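Local structure of conserved hypothetical protein TA1206 (Thermoplasma acidophilum, 1QW2) at residues 33-47 with 57-71. The protein is of unknown function, belongs to the DUF1805 family and forms an assembly of four copies. Numbering follows the deposited sequence.
Sequences LFIKGSKGYAMCGYL and DIAVRVMGVKTLDDM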
loop_
_atom_site.group_PDB
_atom_site.type_symbol
_atom_site.label_atom_id
_atom_site.label_comp_id
_atom_site.label_asym_id
_atom_site.label_seq_id
_atom_site.Cartn_x
_atom_site.Cartn_y
_atom_site.Cartn_z
ATOM N N LEU A 33 3.318 -1.492 13.050
ATOM C CA LEU A 33 4.335 -1.983 12.144
ATOM C C LEU A 33 4.581 -3.458 12.354
ATOM O O LEU A 33 4.486 -3.968 13.472
ATOM C CB LEU A 33 5.647 -1.193 12.275
ATOM C CG LEU A 33 6.370 -1.037 13.607
ATOM C CD1 LEU A 33 7.747 -0.421 13.346
ATOM C CD2 LEU A 33 5.553 -0.154 14.546
ATOM N N PHE A 34 4.853 -4.144 11.253
ATOM C CA PHE A 34 5.134 -5.565 11.294
ATOM C C PHE A 34 6.060 -5.964 10.158
ATOM O O PHE A 34 6.261 -5.208 9.204
ATOM C CB PHE A 34 3.822 -6.385 11.239
ATOM C CG PHE A 34 3.071 -6.296 9.927
ATOM C CD1 PHE A 34 3.516 -6.981 8.795
ATOM C CD2 PHE A 34 1.888 -5.572 9.841
ATOM C CE1 PHE A 34 2.789 -6.947 7.598
ATOM C CE2 PHE A 34 1.152 -5.532 8.648
ATOM C CZ PHE A 34 1.603 -6.221 7.529
ATOM N N ILE A 35 6.664 -7.136 10.307
ATOM C CA ILE A 35 7.540 -7.717 9.302
ATOM C C ILE A 35 6.966 -9.110 9.094
ATOM O O ILE A 35 6.846 -9.884 10.045
ATOM C CB ILE A 35 8.992 -7.850 9.786
ATOM C CG1 ILE A 35 9.567 -6.473 10.105
ATOM C CG2 ILE A 35 9.832 -8.541 8.705
ATOM C CD1 ILE A 35 10.969 -6.517 10.686
ATOM N N LYS A 36 6.604 -9.430 7.861
ATOM C CA LYS A 36 6.018 -10.732 7.586
ATOM C C LYS A 36 6.801 -11.563 6.585
ATOM O O LYS A 36 7.212 -11.073 5.535
ATOM C CB LYS A 36 4.575 -10.549 7.109
ATOM C CG LYS A 36 3.817 -11.845 6.842
ATOM C CD LYS A 36 3.841 -12.205 5.365
ATOM C CE LYS A 36 3.049 -13.480 5.099
ATOM N NZ LYS A 36 2.812 -13.695 3.643
ATOM N N GLY A 37 7.008 -12.828 6.939
ATOM C CA GLY A 37 7.711 -13.753 6.074
ATOM C C GLY A 37 6.715 -14.803 5.627
ATOM O O GLY A 37 5.542 -14.730 5.984
ATOM N N SER A 38 7.168 -15.786 4.857
ATOM C CA SER A 38 6.270 -16.825 4.372
ATOM C C SER A 38 5.783 -17.781 5.459
ATOM O O SER A 38 4.740 -18.413 5.305
ATOM C CB SER A 38 6.946 -17.628 3.253
ATOM O OG SER A 38 8.104 -18.297 3.723
ATOM N N LYS A 39 6.521 -17.874 6.561
ATOM C CA LYS A 39 6.157 -18.786 7.643
ATOM C C LYS A 39 5.575 -18.125 8.891
ATOM O O LYS A 39 4.802 -18.744 9.623
ATOM C CB LYS A 39 7.376 -19.619 8.048
ATOM C CG LYS A 39 7.988 -20.417 6.910
ATOM C CD LYS A 39 9.198 -21.197 7.385
ATOM C CE LYS A 39 9.880 -21.916 6.232
ATOM N NZ LYS A 39 11.055 -22.708 6.690
ATOM N N GLY A 40 5.957 -16.879 9.146
ATOM C CA GLY A 40 5.457 -16.197 10.326
ATOM C C GLY A 40 5.681 -14.700 10.260
ATOM O O GLY A 40 6.113 -14.174 9.235
ATOM N N TYR A 41 5.407 -14.013 11.362
ATOM C CA TYR A 41 5.560 -12.569 11.393
ATOM C C TYR A 41 5.976 -12.034 12.757
ATOM O O TYR A 41 5.884 -12.728 13.776
ATOM C CB TYR A 41 4.233 -11.920 10.975
ATOM C CG TYR A 41 3.075 -12.315 11.871
ATOM C CD1 TYR A 41 2.798 -11.610 13.044
ATOM C CD2 TYR A 41 2.292 -13.433 11.577
ATOM C CE1 TYR A 41 1.771 -12.014 13.903
ATOM C CE2 TYR A 41 1.265 -13.843 12.429
ATOM C CZ TYR A 41 1.011 -13.130 13.589
ATOM O OH TYR A 41 0.005 -13.528 14.433
ATOM N N ALA A 42 6.460 -10.796 12.750
ATOM C CA ALA A 42 6.855 -10.087 13.962
ATOM C C ALA A 42 6.040 -8.804 13.924
ATOM O O ALA A 42 5.911 -8.181 12.872
ATOM C CB ALA A 42 8.338 -9.755 13.937
HETATM N N MSE A 43 5.477 -8.410 15.057
HETATM C CA MSE A 43 4.681 -7.194 15.086
HETATM C C MSE A 43 4.947 -6.410 16.362
HETATM O O MSE A 43 5.415 -6.966 17.359
HETATM C CB MSE A 43 3.188 -7.532 14.967
HETATM C CG MSE A 43 2.275 -6.325 14.818
HETATM SE SE MSE A 43 0.455 -6.855 14.366
HETATM C CE MSE A 43 -0.494 -5.532 15.368
ATOM N N CYS A 44 4.657 -5.115 16.301
ATOM C CA CYS A 44 4.834 -4.202 17.423
ATOM C C CYS A 44 3.867 -4.532 18.559
ATOM O O CYS A 44 3.119 -5.507 18.491
ATOM C CB CYS A 44 4.602 -2.762 16.960
ATOM S SG CYS A 44 2.905 -2.453 16.409
ATOM N N GLY A 45 3.878 -3.687 19.590
ATOM C CA GLY A 45 3.033 -3.877 20.760
ATOM C C GLY A 45 1.533 -4.013 20.555
ATOM O O GLY A 45 0.835 -4.508 21.440
ATOM N N TYR A 46 1.021 -3.571 19.411
ATOM C CA TYR A 46 -0.408 -3.689 19.155
ATOM C C TYR A 46 -0.846 -5.137 18.921
ATOM O O TYR A 46 -2.041 -5.431 18.920
ATOM C CB TYR A 46 -0.812 -2.827 17.956
ATOM C CG TYR A 46 -1.003 -1.356 18.269
ATOM C CD1 TYR A 46 -1.959 -0.936 19.199
ATOM C CD2 TYR A 46 -0.267 -0.384 17.596
ATOM C CE1 TYR A 46 -2.178 0.427 19.442
ATOM C CE2 TYR A 46 -0.476 0.976 17.832
ATOM C CZ TYR A 46 -1.431 1.372 18.749
ATOM O OH TYR A 46 -1.662 2.716 18.950
ATOM N N LEU A 47 0.113 -6.042 18.746
ATOM C CA LEU A 47 -0.229 -7.444 18.525
ATOM C C LEU A 47 -0.771 -8.120 19.773
ATOM O O LEU A 47 -0.208 -7.993 20.861
ATOM C CB LEU A 47 0.986 -8.236 18.035
ATOM C CG LEU A 47 0.742 -9.741 17.861
ATOM C CD1 LEU A 47 -0.258 -9.970 16.740
ATOM C CD2 LEU A 47 2.053 -10.452 17.549
ATOM N N ASP A 57 -0.405 -19.320 14.849
ATOM C CA ASP A 57 0.620 -18.606 14.095
ATOM C C ASP A 57 2.016 -18.750 14.679
ATOM O O ASP A 57 2.182 -19.041 15.862
ATOM C CB ASP A 57 0.354 -17.095 14.077
ATOM C CG ASP A 57 -0.883 -16.710 13.310
ATOM O OD1 ASP A 57 -1.334 -17.491 12.453
ATOM O OD2 ASP A 57 -1.389 -15.593 13.560
ATOM N N ILE A 58 3.013 -18.540 13.825
ATOM C CA ILE A 58 4.397 -18.497 14.262
ATOM C C ILE A 58 4.508 -16.975 14.345
ATOM O O ILE A 58 4.565 -16.288 13.318
ATOM C CB ILE A 58 5.378 -19.028 13.194
ATOM C CG1 ILE A 58 5.307 -20.554 13.132
ATOM C CG2 ILE A 58 6.799 -18.567 13.523
ATOM C CD1 ILE A 58 6.237 -21.172 12.097
ATOM N N ALA A 59 4.509 -16.442 15.559
ATOM C CA ALA A 59 4.554 -14.998 15.727
ATOM C C ALA A 59 5.386 -14.526 16.899
ATOM O O ALA A 59 5.521 -15.219 17.905
ATOM C CB ALA A 59 3.137 -14.469 15.879
ATOM N N VAL A 60 5.952 -13.333 16.755
ATOM C CA VAL A 60 6.722 -12.725 17.828
ATOM C C VAL A 60 6.243 -11.289 17.998
ATOM O O VAL A 60 5.864 -10.616 17.031
ATOM C CB VAL A 60 8.245 -12.743 17.551
ATOM C CG1 VAL A 60 8.769 -14.173 17.628
ATOM C CG2 VAL A 60 8.536 -12.141 16.204
ATOM N N ARG A 61 6.248 -10.833 19.242
ATOM C CA ARG A 61 5.810 -9.490 19.573
ATOM C C ARG A 61 6.992 -8.728 20.158
ATOM O O ARG A 61 7.703 -9.252 21.016
ATOM C CB ARG A 61 4.667 -9.578 20.591
ATOM C CG ARG A 61 4.108 -8.248 21.072
ATOM C CD ARG A 61 2.811 -8.463 21.849
ATOM N NE ARG A 61 2.303 -7.217 22.412
ATOM C CZ ARG A 61 2.581 -6.780 23.636
ATOM N NH1 ARG A 61 3.357 -7.498 24.438
ATOM N NH2 ARG A 61 2.105 -5.612 24.048
ATOM N N VAL A 62 7.225 -7.518 19.659
ATOM C CA VAL A 62 8.304 -6.666 20.162
ATOM C C VAL A 62 7.644 -5.366 20.601
ATOM O O VAL A 62 6.529 -5.061 20.173
ATOM C CB VAL A 62 9.376 -6.372 19.078
ATOM C CG1 VAL A 62 10.104 -7.654 18.710
ATOM C CG2 VAL A 62 8.736 -5.754 17.848
HETATM N N MSE A 63 8.316 -4.599 21.452
HETATM C CA MSE A 63 7.735 -3.352 21.934
HETATM C C MSE A 63 8.678 -2.161 21.805
HETATM O O MSE A 63 9.889 -2.326 21.647
HETATM C CB MSE A 63 7.303 -3.506 23.399
HETATM C CG MSE A 63 6.285 -4.619 23.646
HETATM SE SE MSE A 63 5.678 -4.711 25.490
HETATM C CE MSE A 63 7.327 -5.262 26.321
ATOM N N GLY A 64 8.101 -0.963 21.866
ATOM C CA GLY A 64 8.877 0.263 21.776
ATOM C C GLY A 64 9.583 0.487 20.454
ATOM O O GLY A 64 10.654 1.095 20.411
ATOM N N VAL A 65 8.981 0.010 19.370
ATOM C CA VAL A 65 9.569 0.160 18.045
ATOM C C VAL A 65 8.794 1.145 17.177
ATOM O O VAL A 65 7.571 1.252 17.279
ATOM C CB VAL A 65 9.630 -1.194 17.308
ATOM C CG1 VAL A 65 10.466 -2.178 18.103
ATOM C CG2 VAL A 65 8.227 -1.734 17.090
ATOM N N LYS A 66 9.518 1.859 16.322
ATOM C CA LYS A 66 8.908 2.835 15.430
ATOM C C LYS A 66 9.419 2.672 14.003
ATOM O O LYS A 66 8.811 3.178 13.061
ATOM C CB LYS A 66 9.201 4.255 15.929
ATOM C CG LYS A 66 8.683 4.524 17.334
ATOM C CD LYS A 66 9.079 5.905 17.834
ATOM C CE LYS A 66 8.590 6.131 19.258
ATOM N NZ LYS A 66 9.038 7.442 19.810
ATOM N N THR A 67 10.527 1.954 13.844
ATOM C CA THR A 67 11.117 1.741 12.525
ATOM C C THR A 67 11.540 0.294 12.314
ATOM O O THR A 67 11.585 -0.497 13.258
ATOM C CB THR A 67 12.370 2.613 12.330
ATOM O OG1 THR A 67 13.433 2.094 13.140
ATOM C CG2 THR A 67 12.087 4.055 12.733
ATOM N N LEU A 68 11.855 -0.042 11.067
ATOM C CA LEU A 68 12.301 -1.387 10.726
ATOM C C LEU A 68 13.572 -1.703 11.508
ATOM O O LEU A 68 13.723 -2.797 12.052
ATOM C CB LEU A 68 12.583 -1.484 9.227
ATOM C CG LEU A 68 13.309 -2.743 8.751
ATOM C CD1 LEU A 68 12.479 -3.978 9.070
ATOM C CD2 LEU A 68 13.567 -2.641 7.258
ATOM N N ASP A 69 14.484 -0.737 11.559
ATOM C CA ASP A 69 15.737 -0.912 12.285
ATOM C C ASP A 69 15.481 -1.219 13.757
ATOM O O ASP A 69 16.133 -2.089 14.335
ATOM C CB ASP A 69 16.605 0.344 12.163
ATOM C CG ASP A 69 17.258 0.473 10.801
ATOM O OD1 ASP A 69 17.908 1.510 10.548
ATOM O OD2 ASP A 69 17.129 -0.461 9.982
ATOM N N ASP A 70 14.535 -0.503 14.358
ATOM C CA ASP A 70 14.202 -0.724 15.763
ATOM C C ASP A 70 13.710 -2.152 15.971
ATOM O O ASP A 70 14.093 -2.817 16.935
ATOM C CB ASP A 70 13.113 0.246 16.234
ATOM C CG ASP A 70 13.607 1.674 16.344
ATOM O OD1 ASP A 70 14.729 1.879 16.848
ATOM O OD2 ASP A 70 12.862 2.590 15.944
HETATM N N MSE A 71 12.859 -2.621 15.064
HETATM C CA MSE A 71 12.319 -3.972 15.165
HETATM C C MSE A 71 13.393 -5.047 15.103
HETATM O O MSE A 71 13.408 -5.965 15.919
HETATM C CB MSE A 71 11.301 -4.236 14.055
HETATM C CG MSE A 71 9.969 -3.552 14.246
HETATM SE SE MSE A 71 8.667 -4.269 13.012
HETATM C CE MSE A 71 8.208 -5.869 13.953
HETATM O O HOH W 1 2.212 -18.404 10.966
HETATM O O HOH W 2 5.567 -1.028 19.931
#
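Arg-61 meets the turn at Gly-45 because its CG is anti to the backbone N (chi1 179°) and the chain stays extended as far as NE, while Tyr-41, with CG tucked between its backbone N and carbonyl carbon (chi1 59°), swings its ring over Ala-59 toward Asp-57. Both stand on one face of a parallel strand pair, 41-43 beside 59-61, the two strands of a beta-alpha-beta crossover whose helix is 49-54. The ladder runs Tyr-41 N to Ile-58 O, Val-60 N to Tyr-41 O, Met-43 N to Val-60 O and Val-62 N to Met-43 O. Ala-59 CB sits beneath the Tyr-41 ring in a CH-pi contact, 3.8 Å from its centroid. The ring edge carries the OH to Asp-57 OD2 at 2.6 Å, on the anti side of a carboxylate turned 77° from the ring; Tyr-46 of the second subunit also bonds OD2, tying this corner to the subunit interface. On the other face, selenomethionine Met-71, from the helix beginning at Leu-68, packs between Leu-33 and Ile-35: its SE lies 3.8 Å from Ile-35 CG1, and its CE reaches Ala-42 O at 3.4 Å. Beside it, Val-60 CG2 presses tightly on Ala-42 CB at 3.3 Å. Thr-67 and Asp-70 form the capping box that starts this helix. Back at the turn, Arg-61 NH1 makes a salt bridge with Glu-78, and a leucine in place of Arg-61 would probably leave that carboxylate without its mate and the Gly-45 carbonyl without two donors. Those donors hold Gly-45 O side-on within the guanidinium plane: NH2 lies on a carbonyl lone pair at 3.1 Å, and NE, 3.2 Å from the same oxygen, comes from above the carbonyl plane.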